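Local coordinates for aminoglycoside phosphotransferase (Mycobacterium smegmatis, PDB 6EF6), which phosphorylates (S)-1-amino-2-propanol as the aminopropanol kinase associated with the aminoacetone utilization microcompartment, at residues 262-273 / 303-314. Numbering follows the deposited sequence.
Sequences FYDFGTAVSFIE and LPSFVFLRRLLL
Gly266 and Val307 mark the tight spot, their CA atoms 3.9 Å apart where the short helix 263-268 crosses helix 303-314 at -59°. With no side chain, Gly266 lets the backbones close in, and its carbonyl lies against the CB and CG of Arg310. Next to it Val307 pushes CG2 against the Phe265 ring, 3.5 Å from CE2, while its CG1 meets the Glu273 methylenes. Tyr263 is a knob in the hole formed by Phe306, Leu309, Arg310 and Leu313; with CG anti to the backbone N (chi1 172°), the ring reaches along the partner helix until OH accepts a 3.0 Å bond from Arg310 NH1.

Arg310 turns side-on to Ser270: NE and NH2 both donate to OG, NE at 2.9 Å, and OG lies nearly in the guanidinium plane. Thr267 CG2 covers one guanidinium face and Leu314 CD2 the other, so the group is sandwiched between two methyls and its rotation is fixed. This is the C-terminal lobe of the kinase-like phosphotransferase fold, and the contact probably borders the active-site cleft, since Arg310 also forms a salt bridge to the sodium ligand Asp231 and touches bound (2R)-1-methoxypropan-2-amine.

Packing is looser at the type II turn from Val269 to Ile272, where partly exposed Phe271 meets the other helix chiefly through Leu314, whose CD1 makes a CH-pi contact 3.9 Å from the ring centroid. Deeper in, the carboxylate of Glu273 takes Arg311 NH1 on the anti side of OE1, a 2.8 Å salt bridge tilted from both planes, and Tyr334 of helix 325-347 hydrogen-bonds to the same oxygen.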
loop_
_atom_site.group_PDB
_atom_site.type_symbol
_atom_site.label_atom_id
_atom_site.label_comp_id
_atom_site.label_asym_id
_atom_site.label_seq_id
_atom_site.Cartn_x
_atom_site.Cartn_y
_atom_site.Cartn_z
ATOM N N PHE A 262 -9.956 8.269 -0.907
ATOM C CA PHE A 262 -8.883 9.190 -1.265
ATOM C C PHE A 262 -7.644 9.091 -0.393
ATOM O O PHE A 262 -6.614 9.701 -0.720
ATOM C CB PHE A 262 -9.455 10.580 -1.549
ATOM C CG PHE A 262 -10.316 10.542 -2.772
ATOM C CD1 PHE A 262 -9.690 10.397 -4.010
ATOM C CD2 PHE A 262 -11.679 10.549 -2.743
ATOM C CE1 PHE A 262 -10.430 10.275 -5.162
ATOM C CE2 PHE A 262 -12.417 10.397 -3.900
ATOM C CZ PHE A 262 -11.789 10.272 -5.090
ATOM N N TYR A 263 -7.661 8.265 0.661
ATOM C CA TYR A 263 -6.398 7.911 1.283
ATOM C C TYR A 263 -5.469 7.252 0.280
ATOM O O TYR A 263 -4.259 7.383 0.400
ATOM C CB TYR A 263 -6.683 7.007 2.495
ATOM C CG TYR A 263 -5.441 6.413 3.131
ATOM C CD1 TYR A 263 -4.438 7.202 3.697
ATOM C CD2 TYR A 263 -5.246 5.054 3.148
ATOM C CE1 TYR A 263 -3.302 6.657 4.235
ATOM C CE2 TYR A 263 -4.095 4.477 3.717
ATOM C CZ TYR A 263 -3.140 5.300 4.244
ATOM O OH TYR A 263 -2.011 4.743 4.793
ATOM N N ASP A 264 -5.998 6.558 -0.737
ATOM C CA ASP A 264 -5.116 5.994 -1.756
ATOM C C ASP A 264 -4.245 7.064 -2.430
ATOM O O ASP A 264 -3.083 6.770 -2.820
ATOM C CB ASP A 264 -5.928 5.236 -2.810
ATOM C CG ASP A 264 -6.352 3.860 -2.388
ATOM O OD1 ASP A 264 -5.675 3.192 -1.584
ATOM O OD2 ASP A 264 -7.398 3.412 -2.937
ATOM N N PHE A 265 -4.731 8.317 -2.536
ATOM C CA PHE A 265 -3.856 9.364 -3.070
ATOM C C PHE A 265 -2.679 9.663 -2.134
ATOM O O PHE A 265 -1.529 9.870 -2.570
ATOM C CB PHE A 265 -4.579 10.696 -3.395
ATOM C CG PHE A 265 -3.608 11.739 -3.825
ATOM C CD1 PHE A 265 -2.926 11.592 -5.027
ATOM C CD2 PHE A 265 -3.363 12.849 -3.021
ATOM C CE1 PHE A 265 -1.955 12.494 -5.407
ATOM C CE2 PHE A 265 -2.404 13.790 -3.410
ATOM C CZ PHE A 265 -1.722 13.630 -4.617
ATOM N N GLY A 266 -2.924 9.728 -0.823
ATOM C CA GLY A 266 -1.792 9.861 0.088
ATOM C C GLY A 266 -0.772 8.773 -0.110
ATOM O O GLY A 266 0.436 9.029 -0.092
ATOM N N THR A 267 -1.222 7.542 -0.361
ATOM C CA THR A 267 -0.258 6.476 -0.549
ATOM C C THR A 267 0.554 6.665 -1.845
ATOM O O THR A 267 1.687 6.215 -1.905
ATOM C CB THR A 267 -0.887 5.078 -0.484
ATOM O OG1 THR A 267 -1.607 4.751 -1.680
ATOM C CG2 THR A 267 -1.754 4.889 0.750
ATOM N N ALA A 268 -0.020 7.293 -2.881
ATOM C CA ALA A 268 0.679 7.560 -4.133
ATOM C C ALA A 268 1.956 8.356 -3.914
ATOM O O ALA A 268 2.892 8.233 -4.711
ATOM C CB ALA A 268 -0.260 8.325 -5.049
ATOM N N VAL A 269 1.995 9.223 -2.900
ATOM C CA VAL A 269 3.147 10.064 -2.644
ATOM C C VAL A 269 3.901 9.624 -1.386
ATOM O O VAL A 269 4.668 10.400 -0.792
ATOM C CB VAL A 269 2.770 11.543 -2.620
ATOM C CG1 VAL A 269 2.366 12.002 -4.035
ATOM C CG2 VAL A 269 1.656 11.838 -1.665
ATOM N N SER A 270 3.835 8.333 -1.084
ATOM C CA SER A 270 4.525 7.772 0.080
ATOM C C SER A 270 5.990 8.138 0.045
ATOM O O SER A 270 6.699 7.864 -0.948
ATOM C CB SER A 270 4.443 6.251 0.087
ATOM O OG SER A 270 3.122 5.784 0.293
ATOM N N PHE A 271 6.467 8.700 1.162
ATOM C CA PHE A 271 7.882 9.052 1.403
ATOM C C PHE A 271 8.377 10.295 0.650
ATOM O O PHE A 271 9.493 10.768 0.925
ATOM C CB PHE A 271 8.850 7.890 1.159
ATOM C CG PHE A 271 8.600 6.724 2.055
ATOM C CD1 PHE A 271 8.824 6.798 3.417
ATOM C CD2 PHE A 271 8.057 5.543 1.537
ATOM C CE1 PHE A 271 8.587 5.719 4.268
ATOM C CE2 PHE A 271 7.815 4.466 2.394
ATOM C CZ PHE A 271 8.054 4.561 3.720
ATOM N N ILE A 272 7.573 10.831 -0.248
ATOM C CA ILE A 272 7.915 11.939 -1.124
ATOM C C ILE A 272 6.924 13.095 -0.962
ATOM O O ILE A 272 6.849 13.970 -1.825
ATOM C CB ILE A 272 8.120 11.504 -2.604
ATOM C CG1 ILE A 272 6.872 10.838 -3.188
ATOM C CG2 ILE A 272 9.309 10.598 -2.739
ATOM C CD1 ILE A 272 7.004 10.496 -4.703
ATOM N N GLU A 273 6.182 13.093 0.153
ATOM C CA GLU A 273 5.118 14.063 0.400
ATOM C C GLU A 273 5.633 15.485 0.457
ATOM O O GLU A 273 4.872 16.428 0.237
ATOM C CB GLU A 273 4.356 13.719 1.698
ATOM C CG GLU A 273 3.828 12.290 1.767
ATOM C CD GLU A 273 4.766 11.221 2.334
ATOM O OE1 GLU A 273 5.970 11.528 2.548
ATOM O OE2 GLU A 273 4.295 10.106 2.515
ATOM N N LEU A 303 -7.608 16.024 -0.432
ATOM C CA LEU A 303 -6.352 15.375 -0.827
ATOM C C LEU A 303 -5.174 15.774 0.060
ATOM O O LEU A 303 -4.444 14.871 0.501
ATOM C CB LEU A 303 -6.061 15.546 -2.335
ATOM C CG LEU A 303 -7.113 14.919 -3.219
ATOM C CD1 LEU A 303 -6.798 15.189 -4.687
ATOM C CD2 LEU A 303 -7.270 13.451 -3.012
ATOM N N PRO A 304 -5.010 17.032 0.424
ATOM C CA PRO A 304 -3.899 17.369 1.336
ATOM C C PRO A 304 -4.042 16.677 2.682
ATOM O O PRO A 304 -3.031 16.209 3.265
ATOM C CB PRO A 304 -3.953 18.890 1.409
ATOM C CG PRO A 304 -4.637 19.315 0.127
ATOM C CD PRO A 304 -5.656 18.220 -0.131
ATOM N N SER A 305 -5.274 16.570 3.209
ATOM C CA SER A 305 -5.497 15.836 4.441
ATOM C C SER A 305 -5.026 14.395 4.321
ATOM O O SER A 305 -4.412 13.856 5.257
ATOM C CB SER A 305 -6.974 15.849 4.803
ATOM O OG SER A 305 -7.427 17.102 5.295
ATOM N N PHE A 306 -5.312 13.728 3.209
ATOM C CA PHE A 306 -4.895 12.355 3.043
ATOM C C PHE A 306 -3.402 12.193 2.875
ATOM O O PHE A 306 -2.842 11.176 3.282
ATOM C CB PHE A 306 -5.688 11.662 1.911
ATOM C CG PHE A 306 -7.135 11.408 2.313
ATOM C CD1 PHE A 306 -7.406 10.688 3.477
ATOM C CD2 PHE A 306 -8.197 11.981 1.649
ATOM C CE1 PHE A 306 -8.696 10.470 3.927
ATOM C CE2 PHE A 306 -9.556 11.763 2.104
ATOM C CZ PHE A 306 -9.770 11.044 3.270
ATOM N N VAL A 307 -2.755 13.147 2.216
ATOM C CA VAL A 307 -1.290 13.163 2.179
ATOM C C VAL A 307 -0.743 13.246 3.600
ATOM O O VAL A 307 0.208 12.535 3.949
ATOM C CB VAL A 307 -0.756 14.289 1.256
ATOM C CG1 VAL A 307 0.744 14.378 1.345
ATOM C CG2 VAL A 307 -1.206 14.088 -0.165
ATOM N N PHE A 308 -1.284 14.148 4.401
ATOM C CA PHE A 308 -0.809 14.329 5.774
ATOM C C PHE A 308 -1.076 13.103 6.654
ATOM O O PHE A 308 -0.222 12.703 7.438
ATOM C CB PHE A 308 -1.353 15.616 6.366
ATOM C CG PHE A 308 -0.671 15.962 7.659
ATOM C CD1 PHE A 308 0.677 16.309 7.675
ATOM C CD2 PHE A 308 -1.315 15.899 8.886
ATOM C CE1 PHE A 308 1.316 16.566 8.867
ATOM C CE2 PHE A 308 -0.643 16.197 10.072
ATOM C CZ PHE A 308 0.658 16.523 10.043
ATOM N N LEU A 309 -2.215 12.446 6.455
ATOM C CA LEU A 309 -2.488 11.180 7.148
ATOM C C LEU A 309 -1.424 10.148 6.803
ATOM O O LEU A 309 -0.865 9.473 7.682
ATOM C CB LEU A 309 -3.890 10.671 6.745
ATOM C CG LEU A 309 -4.293 9.320 7.325
ATOM C CD1 LEU A 309 -4.200 9.233 8.816
ATOM C CD2 LEU A 309 -5.690 8.900 6.867
ATOM N N ARG A 310 -1.123 9.996 5.501
ATOM C CA ARG A 310 -0.067 9.041 5.104
ATOM C C ARG A 310 1.283 9.415 5.724
ATOM O O ARG A 310 2.031 8.534 6.153
ATOM C CB ARG A 310 0.037 8.992 3.565
ATOM C CG ARG A 310 1.052 8.026 3.048
ATOM C CD ARG A 310 0.717 6.586 3.445
ATOM N NE ARG A 310 1.459 5.606 2.649
ATOM C CZ ARG A 310 1.334 4.299 2.671
ATOM N NH1 ARG A 310 0.505 3.750 3.575
ATOM N NH2 ARG A 310 2.051 3.505 1.868
ATOM N N ARG A 311 1.608 10.711 5.721
ATOM C CA ARG A 311 2.865 11.167 6.296
ATOM C C ARG A 311 3.011 10.743 7.746
ATOM O O ARG A 311 4.054 10.238 8.149
ATOM C CB ARG A 311 2.942 12.668 6.206
ATOM C CG ARG A 311 4.309 13.259 6.580
ATOM C CD ARG A 311 5.358 13.015 5.484
ATOM N NE ARG A 311 6.665 13.553 5.856
ATOM C CZ ARG A 311 7.676 13.778 5.028
ATOM N NH1 ARG A 311 7.502 13.548 3.729
ATOM N NH2 ARG A 311 8.798 14.271 5.462
ATOM N N LEU A 312 1.969 10.944 8.574
ATOM C CA LEU A 312 2.050 10.563 9.984
ATOM C C LEU A 312 2.174 9.066 10.121
ATOM O O LEU A 312 2.894 8.579 10.974
ATOM C CB LEU A 312 0.851 11.094 10.772
ATOM C CG LEU A 312 0.763 12.603 10.928
ATOM C CD1 LEU A 312 -0.540 12.951 11.716
ATOM C CD2 LEU A 312 1.970 13.096 11.667
ATOM N N LEU A 313 1.397 8.318 9.322
ATOM C CA LEU A 313 1.511 6.880 9.348
ATOM C C LEU A 313 2.913 6.390 9.038
ATOM O O LEU A 313 3.398 5.442 9.653
ATOM C CB LEU A 313 0.491 6.228 8.437
ATOM C CG LEU A 313 -0.903 6.105 8.989
ATOM C CD1 LEU A 313 -1.900 5.892 7.860
ATOM C CD2 LEU A 313 -1.022 4.991 10.056
ATOM N N LEU A 314 3.527 6.953 7.991
ATOM C CA LEU A 314 4.877 6.542 7.622
ATOM C C LEU A 314 5.924 6.986 8.623
ATOM O O LEU A 314 6.930 6.302 8.802
ATOM C CB LEU A 314 5.212 7.013 6.202
ATOM C CG LEU A 314 4.377 6.353 5.101
ATOM C CD1 LEU A 314 4.775 6.961 3.764
ATOM C CD2 LEU A 314 4.532 4.857 5.094
#